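PDB 4YMU: ABC-type amino acid transport system, permease component from Caldanaerobacter subterraneus subsp. tengcongensis MB4, which probably forms the membrane-spanning component of an ABC transporter that moves amino acids across the membrane, and here holds bound arginine. Local coordinates for residues N151-I154 with V155-E159; S57-E60 with V61-T65; I195-V198 with M199-F203; T172-A175 with D176-Q179; R184-E187 with P188-I192. All blocks are in the same frame, centred on the assembly; numbering follows the deposited sequence.

All five contacts are local, joining side chains about one helical turn apart. None closes a long loop, and none nests or crosses. From the N terminus, contact 2 comes first, at the end of helix 49-63. Contact 1 follows near the end of helix 129-160, in the arginine site. Contact 4 lies at the start of helix 174-182, and contacts 5 and 3 succeed each other on helix 186-214. Contacts 4 and 5 pack together, their centres about 8 Å apart. Contact 3 touches contact 1 through F203 and contact 4 through Y196, tying the last helix to helix 129-160 and to the residue leading into helix 174-182; contact 2 lies across the chain's centre from contact 3.

Contact 1: residues N151-I154 with V155-E159. With ARG (arginine), chain I; ARG (arginine), chain J.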
# COMPACT_ATOMS: atom_id res chain seq x y z
N ASN C 151 -5.90 18.30 -3.13
CA ASN C 151 -5.70 17.80 -4.48
C ASN C 151 -6.96 17.95 -5.33
O ASN C 151 -6.87 18.10 -6.55
CB ASN C 151 -5.29 16.34 -4.40
CG ASN C 151 -5.30 15.67 -5.75
OD1 ASN C 151 -6.24 14.95 -6.09
ND2 ASN C 151 -4.24 15.88 -6.52
N GLU C 152 -8.12 17.87 -4.70
CA GLU C 152 -9.38 18.02 -5.40
C GLU C 152 -9.46 19.43 -5.99
O GLU C 152 -9.76 19.60 -7.17
CB GLU C 152 -10.55 17.72 -4.48
CG GLU C 152 -11.91 18.24 -4.95
CD GLU C 152 -12.53 17.44 -6.10
OE1 GLU C 152 -11.84 16.62 -6.74
OE2 GLU C 152 -13.74 17.65 -6.35
N PHE C 153 -9.15 20.41 -5.15
CA PHE C 153 -9.11 21.81 -5.55
C PHE C 153 -8.22 22.01 -6.77
O PHE C 153 -8.63 22.67 -7.72
CB PHE C 153 -8.57 22.65 -4.39
CG PHE C 153 -8.37 24.10 -4.72
CD1 PHE C 153 -7.15 24.55 -5.23
CD2 PHE C 153 -9.40 25.02 -4.54
CE1 PHE C 153 -6.97 25.89 -5.53
CE2 PHE C 153 -9.22 26.35 -4.84
CZ PHE C 153 -8.00 26.79 -5.34
N ILE C 154 -7.02 21.46 -6.75
CA ILE C 154 -6.10 21.64 -7.86
C ILE C 154 -6.71 21.11 -9.15
O ILE C 154 -6.64 21.75 -10.20
CB ILE C 154 -4.73 20.96 -7.61
CG1 ILE C 154 -4.01 21.63 -6.43
CG2 ILE C 154 -3.86 20.97 -8.86
CD1 ILE C 154 -2.66 21.01 -6.12
N VAL C 155 -7.36 19.95 -9.06
CA VAL C 155 -7.99 19.33 -10.21
C VAL C 155 -9.16 20.19 -10.72
O VAL C 155 -9.36 20.35 -11.93
CB VAL C 155 -8.52 17.93 -9.86
CG1 VAL C 155 -9.38 17.37 -10.98
CG2 VAL C 155 -7.36 17.00 -9.59
N MET C 156 -9.91 20.76 -9.78
CA MET C 156 -11.07 21.56 -10.10
C MET C 156 -10.73 22.87 -10.80
O MET C 156 -11.57 23.42 -11.49
CB MET C 156 -11.89 21.82 -8.84
CG MET C 156 -12.70 20.62 -8.39
SD MET C 156 -13.99 20.18 -9.57
CE MET C 156 -15.28 21.28 -9.00
N LEU C 157 -9.51 23.38 -10.60
CA LEU C 157 -9.04 24.57 -11.31
C LEU C 157 -9.06 24.27 -12.80
O LEU C 157 -9.63 25.03 -13.59
CB LEU C 157 -7.62 24.94 -10.89
CG LEU C 157 -7.50 25.68 -9.55
CD1 LEU C 157 -6.06 26.09 -9.30
CD2 LEU C 157 -8.42 26.90 -9.53
N LYS C 158 -8.44 23.17 -13.17
CA LYS C 158 -8.47 22.76 -14.56
C LYS C 158 -9.93 22.52 -14.97
O LYS C 158 -10.37 22.98 -16.03
CB LYS C 158 -7.62 21.51 -14.76
CG LYS C 158 -6.15 21.73 -14.50
CD LYS C 158 -5.29 20.56 -14.98
CE LYS C 158 -5.55 19.30 -14.16
NZ LYS C 158 -4.95 18.08 -14.79
N GLU C 159 -10.69 21.86 -14.11
CA GLU C 159 -12.06 21.51 -14.46
C GLU C 159 -12.95 22.72 -14.77
O GLU C 159 -13.81 22.65 -15.64
CB GLU C 159 -12.69 20.62 -13.40
CG GLU C 159 -12.12 19.20 -13.36
CD GLU C 159 -12.43 18.40 -14.61
OE1 GLU C 159 -13.38 18.74 -15.33
OE2 GLU C 159 -11.74 17.40 -14.88
N ARG I . -13.53 15.80 -16.46
CA ARG I . -13.98 14.53 -15.88
C ARG I . -15.49 14.38 -15.92
O ARG I . -16.02 13.30 -15.62
CB ARG I . -13.51 14.38 -14.44
CG ARG I . -14.20 15.29 -13.46
CD ARG I . -13.50 15.21 -12.11
NE ARG I . -14.24 15.90 -11.06
CZ ARG I . -13.75 16.15 -9.85
NH1 ARG I . -14.49 16.79 -8.95
NH2 ARG I . -12.51 15.78 -9.54
OXT ARG I . -16.20 15.34 -16.21
N ARG J . -10.59 17.32 -17.33
CA ARG J . -9.28 17.41 -16.68
C ARG J . -8.35 18.34 -17.45
O ARG J . -7.33 18.77 -16.90
CB ARG J . -8.64 16.03 -16.55
CG ARG J . -8.17 15.42 -17.86
CD ARG J . -7.76 13.98 -17.66
NE ARG J . -7.10 13.42 -18.84
CZ ARG J . -6.80 12.13 -18.98
NH1 ARG J . -7.11 11.27 -18.02
NH2 ARG J . -6.19 11.70 -20.08
OXT ARG J . -8.57 18.65 -18.63
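E152 sets CG anti to the backbone N, beside the carbonyl carbon (chi1 162°), and then bends its chain at chi2 (75°), while M156, one turn later on helix 129-160, folds at both chi2 and chi3; OE2 of E152 thereby rests 3.8 Å from CG of M156, and the E152 carboxylate and the M156 sulfur both reach the same bound arginine. The E152 carboxylate takes its guanidinium in a two-pronged grip, OE1 receiving NH2 at 3.0 Å and OE2 receiving NH1 at 2.8 Å. SD of M156 lies above the guanidinium plane, 3.5 Å from NH1 of that ligand, and a methyl of V155 lies close to NH2. S99 adds a hydrogen bond to OE2 of E152, a second-shell partner that helps set the rotation of the carboxylate. With E152 cut back to alanine, the ligand's guanidinium would probably lose its paired acceptor and S99 its partner. Two turns on, OE2 of E159 is shared by two ligands: it accepts from the amino N of the first arginine at 2.9 Å and of the second at 2.7 Å. K158 reaches the second arginine only weakly, its firmer partner being the backbone of R63 of the second subunit. Away from the ligand, CD1 of L157 meets CE1 of F153 at 3.9 Å, where F203 also packs on F153. Two carboxylates seven residues apart thus meet the two cationic ends of one arginine, consistent with a site that reads both its amino group and its guanidinium.

Contact 2: residues S57-E60 with V61-T65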
# COMPACT_ATOMS: atom_id res chain seq x y z
N SER C 57 -26.41 6.34 -4.97
CA SER C 57 -26.88 6.61 -6.33
C SER C 57 -26.41 7.97 -6.82
O SER C 57 -25.91 8.09 -7.93
CB SER C 57 -28.40 6.49 -6.40
OG SER C 57 -28.79 5.13 -6.34
N TYR C 58 -26.56 8.99 -5.97
CA TYR C 58 -26.06 10.33 -6.23
C TYR C 58 -24.60 10.30 -6.63
O TYR C 58 -24.23 10.73 -7.73
CB TYR C 58 -26.24 11.18 -4.97
CG TYR C 58 -25.71 12.59 -5.03
CD1 TYR C 58 -26.53 13.66 -5.36
CD2 TYR C 58 -24.39 12.87 -4.72
CE1 TYR C 58 -26.05 14.96 -5.39
CE2 TYR C 58 -23.89 14.16 -4.75
CZ TYR C 58 -24.72 15.20 -5.08
OH TYR C 58 -24.22 16.48 -5.11
N ILE C 59 -23.77 9.77 -5.72
CA ILE C 59 -22.32 9.65 -5.93
C ILE C 59 -21.96 8.93 -7.23
O ILE C 59 -21.20 9.45 -8.06
CB ILE C 59 -21.68 8.91 -4.74
CG1 ILE C 59 -21.82 9.77 -3.48
CG2 ILE C 59 -20.21 8.60 -5.03
CD1 ILE C 59 -21.43 9.06 -2.22
N GLU C 60 -22.54 7.75 -7.40
CA GLU C 60 -22.25 6.90 -8.55
C GLU C 60 -22.61 7.60 -9.86
O GLU C 60 -21.80 7.68 -10.79
CB GLU C 60 -23.07 5.61 -8.41
CG GLU C 60 -22.58 4.42 -9.21
CD GLU C 60 -23.16 3.11 -8.71
OE1 GLU C 60 -24.19 3.14 -8.00
OE2 GLU C 60 -22.59 2.04 -9.03
N VAL C 61 -23.81 8.17 -9.90
CA VAL C 61 -24.31 8.82 -11.10
C VAL C 61 -23.47 10.03 -11.44
O VAL C 61 -23.08 10.20 -12.59
CB VAL C 61 -25.80 9.20 -10.97
CG1 VAL C 61 -26.18 10.22 -12.03
CG2 VAL C 61 -26.67 7.95 -11.11
N ILE C 62 -23.18 10.87 -10.45
CA ILE C 62 -22.38 12.06 -10.70
C ILE C 62 -20.94 11.78 -11.13
O ILE C 62 -20.42 12.43 -12.05
CB ILE C 62 -22.44 13.00 -9.51
CG1 ILE C 62 -23.87 13.52 -9.38
CG2 ILE C 62 -21.49 14.17 -9.70
CD1 ILE C 62 -24.06 14.30 -8.17
N ARG C 63 -20.30 10.80 -10.51
CA ARG C 63 -18.93 10.49 -10.88
C ARG C 63 -18.89 9.71 -12.19
O ARG C 63 -17.90 9.78 -12.93
CB ARG C 63 -18.24 9.69 -9.76
CG ARG C 63 -18.13 10.45 -8.44
CD ARG C 63 -17.45 9.61 -7.38
NE ARG C 63 -16.08 9.28 -7.72
CZ ARG C 63 -15.60 8.05 -7.75
NH1 ARG C 63 -16.41 7.03 -7.45
NH2 ARG C 63 -14.33 7.82 -8.08
N GLY C 64 -19.97 9.00 -12.48
CA GLY C 64 -19.99 8.14 -13.66
C GLY C 64 -20.50 8.84 -14.89
O GLY C 64 -20.78 8.19 -15.92
N THR C 65 -20.58 10.17 -14.82
CA THR C 65 -21.23 10.98 -15.85
C THR C 65 -20.48 12.32 -16.06
O THR C 65 -19.99 12.91 -15.10
CB THR C 65 -22.72 11.17 -15.44
OG1 THR C 65 -23.57 11.01 -16.57
CG2 THR C 65 -22.96 12.49 -14.73
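I62 lays its CD1 methyl over the middle of the Y58 ring, a CH-pi contact between residues four apart in the closing turns of helix 49-63. CD1 of I62 lies 3.4 Å from the Y58 ring centroid, only 14° off the ring normal, so the methyl faces nearly the whole ring; its nearest ring atom is CZ of Y58 at 3.3 Å. The tyrosine ring stands there because chi1 (177°) carries it forward along the helix, and the isoleucine meets it with an extended chain. On the adjoining flank, I59 and R63 run side by side, CG2 of the former 3.8 Å from CD of the latter. The backbone holds both pairs in step: N of I62 donates to O of Y58 and N of R63 to O of I59. Further out, S100 hydrogen-bonds the Y58 hydroxyl, and I97 of helix 87-112 touches both Y58 and I62, while M36 and I40 of helix 12-44 also pack on Y58. Replacing Y58 with a serine would probably open a gap beneath the I62 methyl and deprive S100 of its hydroxyl mate. E60 and V61 turn to the second subunit, packing on its L201 and F197. Past R63 the helix ends, G64 being the first residue to leave helical angles. Its N still donates to O of E60, 2.8 Å away but bent to 133° at the hydrogen.

Contact 3: residues I195-V198 with M199-F203; sequences IYFV and MTLTF
The carbonyl oxygen of V198 is gripped twice by T202, which sends its hydroxyl OG1 to V198 O at 2.8 Å and its backbone N to the same V198 O at 2.9 Å. The two donors approach from opposite faces of the carbonyl plane. A chi1 of -60° puts OG1 beside the residue's own N and lets it reach back one turn. Next to this pair, L201 crosses the F197 ring: its CG sits over one face, 4.2 Å from the F197 centroid and 26° off the normal, and its CD1 closes to 3.5 Å from CE2 of F197. M199 carries the opposite flank. Its chain curls back at chi3 so that CE lies 3.9 Å from CD1 of Y196, with CG2 of I195 more loosely beside it. L19 and L23 of helix 12-44 and L157 of helix 129-160 pack on M199, whereas E60 of the second subunit lies against F197 and L201, and G64 O of that subunit is hydrogen-bonded to T200 OG1. A threonine hydroxyl returned to the carbonyl four residues earlier is a familiar way to satisfy a polar side chain in a transmembrane helix, as this one is predicted to be.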
# COMPACT_ATOMS: atom_id res chain seq x y z
N ILE C 195 -0.66 30.23 -17.77
CA ILE C 195 -1.18 30.65 -16.48
C ILE C 195 -1.75 29.45 -15.70
O ILE C 195 -1.53 29.32 -14.49
CB ILE C 195 -2.28 31.74 -16.59
CG1 ILE C 195 -1.72 33.01 -17.24
CG2 ILE C 195 -2.82 32.11 -15.24
CD1 ILE C 195 -2.71 34.17 -17.23
N TYR C 196 -2.46 28.56 -16.39
CA TYR C 196 -3.02 27.36 -15.76
C TYR C 196 -1.90 26.51 -15.20
O TYR C 196 -2.00 26.00 -14.09
CB TYR C 196 -3.86 26.53 -16.75
CG TYR C 196 -5.32 26.95 -16.84
CD1 TYR C 196 -6.18 26.77 -15.77
CD2 TYR C 196 -5.83 27.53 -18.01
CE1 TYR C 196 -7.52 27.15 -15.85
CE2 TYR C 196 -7.17 27.92 -18.11
CZ TYR C 196 -8.01 27.74 -17.02
OH TYR C 196 -9.34 28.12 -17.11
N PHE C 197 -0.82 26.38 -15.96
CA PHE C 197 0.31 25.57 -15.58
C PHE C 197 0.96 26.12 -14.32
O PHE C 197 1.20 25.38 -13.36
CB PHE C 197 1.33 25.52 -16.70
CG PHE C 197 2.49 24.62 -16.40
CD1 PHE C 197 2.34 23.24 -16.44
CD2 PHE C 197 3.73 25.14 -16.06
CE1 PHE C 197 3.40 22.40 -16.16
CE2 PHE C 197 4.80 24.30 -15.78
CZ PHE C 197 4.63 22.93 -15.83
N VAL C 198 1.27 27.41 -14.34
CA VAL C 198 1.90 28.05 -13.19
C VAL C 198 1.02 27.94 -11.94
O VAL C 198 1.52 27.72 -10.84
CB VAL C 198 2.32 29.50 -13.51
CG1 VAL C 198 2.35 30.35 -12.27
CG2 VAL C 198 3.69 29.49 -14.21
N MET C 199 -0.29 28.06 -12.12
CA MET C 199 -1.22 27.88 -11.00
C MET C 199 -1.13 26.46 -10.44
O MET C 199 -1.09 26.25 -9.22
CB MET C 199 -2.65 28.17 -11.44
CG MET C 199 -3.31 29.29 -10.68
SD MET C 199 -5.04 29.38 -11.16
CE MET C 199 -4.88 29.11 -12.93
N THR C 200 -1.14 25.49 -11.36
CA THR C 200 -1.07 24.09 -11.00
C THR C 200 0.19 23.81 -10.18
O THR C 200 0.10 23.25 -9.09
CB THR C 200 -1.08 23.21 -12.27
OG1 THR C 200 -2.43 23.02 -12.71
CG2 THR C 200 -0.43 21.84 -11.99
N LEU C 201 1.34 24.25 -10.69
CA LEU C 201 2.62 24.10 -10.00
C LEU C 201 2.59 24.75 -8.62
O LEU C 201 3.00 24.13 -7.63
CB LEU C 201 3.75 24.73 -10.81
CG LEU C 201 4.32 23.98 -12.01
CD1 LEU C 201 5.59 24.68 -12.44
CD2 LEU C 201 4.59 22.52 -11.70
N THR C 202 2.17 26.00 -8.56
CA THR C 202 2.12 26.72 -7.29
C THR C 202 1.35 25.94 -6.24
O THR C 202 1.89 25.59 -5.17
CB THR C 202 1.48 28.12 -7.46
OG1 THR C 202 2.26 28.89 -8.39
CG2 THR C 202 1.41 28.84 -6.13
N PHE C 203 0.09 25.63 -6.54
CA PHE C 203 -0.76 24.94 -5.58
C PHE C 203 -0.29 23.52 -5.25
O PHE C 203 -0.52 23.02 -4.15
CB PHE C 203 -2.22 24.93 -6.02
CG PHE C 203 -2.90 26.27 -5.90
CD1 PHE C 203 -2.95 26.94 -4.69
CD2 PHE C 203 -3.55 26.84 -7.00
CE1 PHE C 203 -3.61 28.17 -4.57
CE2 PHE C 203 -4.21 28.07 -6.89
CZ PHE C 203 -4.24 28.74 -5.67

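Contact 4: residues T172-A175 with D176-Q179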
# COMPACT_ATOMS: atom_id res chain seq x y z
N THR C 172 -10.27 31.09 -19.44
CA THR C 172 -10.27 30.47 -20.77
C THR C 172 -11.08 31.32 -21.76
O THR C 172 -10.70 31.47 -22.94
CB THR C 172 -10.82 29.03 -20.70
OG1 THR C 172 -9.88 28.20 -20.01
CG2 THR C 172 -11.02 28.46 -22.08
N ARG C 173 -12.16 31.91 -21.27
CA ARG C 173 -13.05 32.74 -22.08
C ARG C 173 -12.30 33.92 -22.70
O ARG C 173 -12.64 34.36 -23.79
CB ARG C 173 -14.23 33.22 -21.25
CG ARG C 173 -15.31 33.95 -22.03
CD ARG C 173 -15.69 33.23 -23.32
NE ARG C 173 -17.12 33.39 -23.61
CZ ARG C 173 -17.70 34.52 -24.00
NH1 ARG C 173 -16.99 35.63 -24.17
NH2 ARG C 173 -19.01 34.55 -24.22
N GLN C 174 -11.29 34.42 -21.99
CA GLN C 174 -10.52 35.58 -22.44
C GLN C 174 -10.03 35.43 -23.87
O GLN C 174 -10.08 36.39 -24.64
CB GLN C 174 -9.33 35.85 -21.51
CG GLN C 174 -9.72 36.09 -20.07
CD GLN C 174 -10.87 37.07 -19.92
OE1 GLN C 174 -10.79 38.23 -20.35
NE2 GLN C 174 -11.95 36.62 -19.28
N ALA C 175 -9.59 34.24 -24.25
CA ALA C 175 -9.07 34.05 -25.61
C ALA C 175 -10.09 34.40 -26.70
O ALA C 175 -9.71 34.84 -27.80
CB ALA C 175 -8.58 32.65 -25.79
N ASP C 176 -11.37 34.19 -26.41
CA ASP C 176 -12.40 34.62 -27.35
C ASP C 176 -12.38 36.14 -27.39
O ASP C 176 -12.14 36.73 -28.45
CB ASP C 176 -13.78 34.08 -26.98
CG ASP C 176 -13.94 32.59 -27.31
OD1 ASP C 176 -13.33 32.10 -28.30
OD2 ASP C 176 -14.70 31.91 -26.58
N ILE C 177 -12.59 36.75 -26.23
CA ILE C 177 -12.63 38.20 -26.10
C ILE C 177 -11.48 38.86 -26.88
O ILE C 177 -11.71 39.61 -27.84
CB ILE C 177 -12.60 38.60 -24.63
CG1 ILE C 177 -13.85 38.06 -23.93
CG2 ILE C 177 -12.48 40.10 -24.46
CD1 ILE C 177 -13.98 38.44 -22.46
N ILE C 178 -10.26 38.52 -26.50
CA ILE C 178 -9.05 39.04 -27.13
C ILE C 178 -9.04 38.83 -28.64
O ILE C 178 -8.72 39.77 -29.39
CB ILE C 178 -7.78 38.42 -26.50
CG1 ILE C 178 -7.66 38.87 -25.05
CG2 ILE C 178 -6.54 38.82 -27.27
CD1 ILE C 178 -6.79 37.97 -24.21
N GLN C 179 -9.42 37.64 -29.11
CA GLN C 179 -9.30 37.38 -30.55
C GLN C 179 -10.30 38.26 -31.29
O GLN C 179 -10.05 38.69 -32.43
CB GLN C 179 -9.51 35.89 -30.89
CG GLN C 179 -10.95 35.53 -31.26
CD GLN C 179 -11.27 35.66 -32.77
OE1 GLN C 179 -10.39 35.64 -33.62
NE2 GLN C 179 -12.55 35.76 -33.07
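R173 meets D176 with its chain bent at chi2 (46°) and chi3, crossing the aspartate at about a right angle, CD of R173 nearest to OD2 of D176 at 3.7 Å; T172, just before it, pairs its hydroxyl with that of Y196, and the N atoms of T172 and R173 donate to the two carboxylate oxygens of D170. OD2 of D176 stays 4.1 Å from NE of R173, well out of the guanidinium plane and with the two flat groups 67° apart, so the opposite charges probably attract only at a distance, with no N-H pointing at the oxygen. OD1 of D176 is instead hydrogen-bonded to the Y185 hydroxyl. CG1 of I177 touches the guanidinium at its edge, 4.0 Å from NH1 of R173. The R173 carbonyl accepts N of D176 at 2.9 Å from above its plane, and N of I177 more weakly. Q174 lies alongside I177, its OE1 3.8 Å from CD1 of that isoleucine, and its NE2 is tied back to O of D170. N of I178 meets O of Q174 at 2.8 Å in a nearly straight bond (167°). A175 receives N of Q179 at its O, and its small methyl faces Y189 and I192 of helix 186-214. That helix flanks the turn also through P188 against I178, and L14 of helix 12-44 packs on Q174, I177 and I178, so the start of helix 174-182 packs against both helix 186-214 and helix 12-44.

Contact 5: residues R184-E187 with P188-I192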
# COMPACT_ATOMS: atom_id res chain seq x y z
N ARG C 184 -6.47 36.94 -33.23
CA ARG C 184 -5.45 35.99 -32.78
C ARG C 184 -5.98 35.09 -31.66
O ARG C 184 -6.40 35.57 -30.61
CB ARG C 184 -4.20 36.73 -32.30
CG ARG C 184 -3.46 37.48 -33.39
CD ARG C 184 -2.19 38.14 -32.87
NE ARG C 184 -1.40 38.70 -33.96
CZ ARG C 184 -0.66 37.98 -34.80
NH1 ARG C 184 -0.63 36.66 -34.69
NH2 ARG C 184 0.03 38.57 -35.76
N TYR C 185 -5.96 33.79 -31.92
CA TYR C 185 -6.37 32.78 -30.94
C TYR C 185 -5.15 32.14 -30.28
O TYR C 185 -5.12 32.00 -29.06
CB TYR C 185 -7.19 31.68 -31.61
CG TYR C 185 -8.68 31.89 -31.56
CD1 TYR C 185 -9.33 32.05 -30.36
CD2 TYR C 185 -9.45 31.91 -32.73
CE1 TYR C 185 -10.71 32.23 -30.30
CE2 TYR C 185 -10.82 32.08 -32.69
CZ TYR C 185 -11.45 32.24 -31.47
OH TYR C 185 -12.81 32.42 -31.40
N PHE C 186 -4.18 31.76 -31.10
CA PHE C 186 -2.95 31.09 -30.67
C PHE C 186 -2.30 31.70 -29.44
O PHE C 186 -2.26 31.07 -28.38
CB PHE C 186 -1.95 31.10 -31.82
CG PHE C 186 -0.67 30.38 -31.51
CD1 PHE C 186 -0.54 29.02 -31.79
CD2 PHE C 186 0.41 31.05 -30.94
CE1 PHE C 186 0.65 28.35 -31.51
CE2 PHE C 186 1.60 30.38 -30.66
CZ PHE C 186 1.71 29.03 -30.95
N GLU C 187 -1.77 32.91 -29.59
CA GLU C 187 -1.01 33.53 -28.51
C GLU C 187 -1.76 33.66 -27.17
O GLU C 187 -1.20 33.31 -26.12
CB GLU C 187 -0.36 34.86 -28.98
CG GLU C 187 -1.02 35.50 -30.20
CD GLU C 187 -0.47 35.03 -31.54
OE1 GLU C 187 -1.21 34.37 -32.30
OE2 GLU C 187 0.70 35.34 -31.86
N PRO C 188 -3.02 34.13 -27.18
CA PRO C 188 -3.71 34.17 -25.88
C PRO C 188 -3.99 32.77 -25.27
O PRO C 188 -4.08 32.64 -24.05
CB PRO C 188 -5.03 34.90 -26.19
CG PRO C 188 -5.22 34.70 -27.64
CD PRO C 188 -3.85 34.69 -28.25
N TYR C 189 -4.12 31.75 -26.11
CA TYR C 189 -4.32 30.40 -25.61
C TYR C 189 -3.03 29.90 -24.97
O TYR C 189 -3.07 29.35 -23.88
CB TYR C 189 -4.80 29.46 -26.72
CG TYR C 189 -6.30 29.45 -26.86
CD1 TYR C 189 -7.11 29.34 -25.74
CD2 TYR C 189 -6.91 29.61 -28.11
CE1 TYR C 189 -8.49 29.34 -25.86
CE2 TYR C 189 -8.29 29.63 -28.24
CZ TYR C 189 -9.08 29.50 -27.12
OH TYR C 189 -10.46 29.52 -27.24
N ILE C 190 -1.90 30.07 -25.65
CA ILE C 190 -0.61 29.75 -25.06
C ILE C 190 -0.46 30.45 -23.71
O ILE C 190 -0.14 29.81 -22.70
CB ILE C 190 0.54 30.17 -25.96
CG1 ILE C 190 0.59 29.29 -27.21
CG2 ILE C 190 1.83 30.11 -25.19
CD1 ILE C 190 0.94 27.85 -26.94
N ILE C 191 -0.73 31.75 -23.68
CA ILE C 191 -0.62 32.52 -22.44
C ILE C 191 -1.52 31.97 -21.33
O ILE C 191 -1.13 31.88 -20.17
CB ILE C 191 -0.92 34.01 -22.68
CG1 ILE C 191 0.20 34.63 -23.52
CG2 ILE C 191 -1.10 34.77 -21.37
CD1 ILE C 191 0.11 36.12 -23.59
N ILE C 192 -2.74 31.62 -21.71
CA ILE C 192 -3.70 31.09 -20.74
C ILE C 192 -3.27 29.72 -20.21
O ILE C 192 -3.31 29.47 -19.01
CB ILE C 192 -5.12 31.02 -21.34
CG1 ILE C 192 -5.70 32.43 -21.52
CG2 ILE C 192 -6.03 30.18 -20.48
CD1 ILE C 192 -6.86 32.48 -22.49
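P188 packs its ring against the carbonyls of the first turn of helix 186-214, CG lying 3.1 Å from O of Y185 and close to O of R184. Having no N-H, it makes no backbone bond to the R184 carbonyl four residues back. Y189 then sets its ring beside that of Y185, rim to rim rather than stacked: the planes are only 13° apart, but the centroids are 5.7 Å from each other and CE2 of Y189 meets CD1 of Y185 at 3.4 Å. In the backbone, N of Y189 donates to O of Y185. I190 covers F186, with CG1 3.7 Å above one face of the ring and shifted toward its rim. With CG anti to its own N (chi1 -177°), F186 holds its ring alongside I190, and N of I190 seals the turn by donating to O of F186 at 2.9 Å in an almost linear bond. I191 continues the helical bonding, its N bonded to O of E187 and its CG1 close to that oxygen. Both oxygens of the E187 carboxylate have partners: OE2 accepts from N of D4, and OE1 makes a weak salt bridge to NH1 of R184 at 3.4 Å. Q80 of the second subunit closes the helix start, its OE1 taking the N-H groups of both Y185 and F186. A proline in the first turn, where a backbone N-H would have no carbonyl partner within the helix, is common at helix N termini, here that of the predicted last membrane-spanning helix.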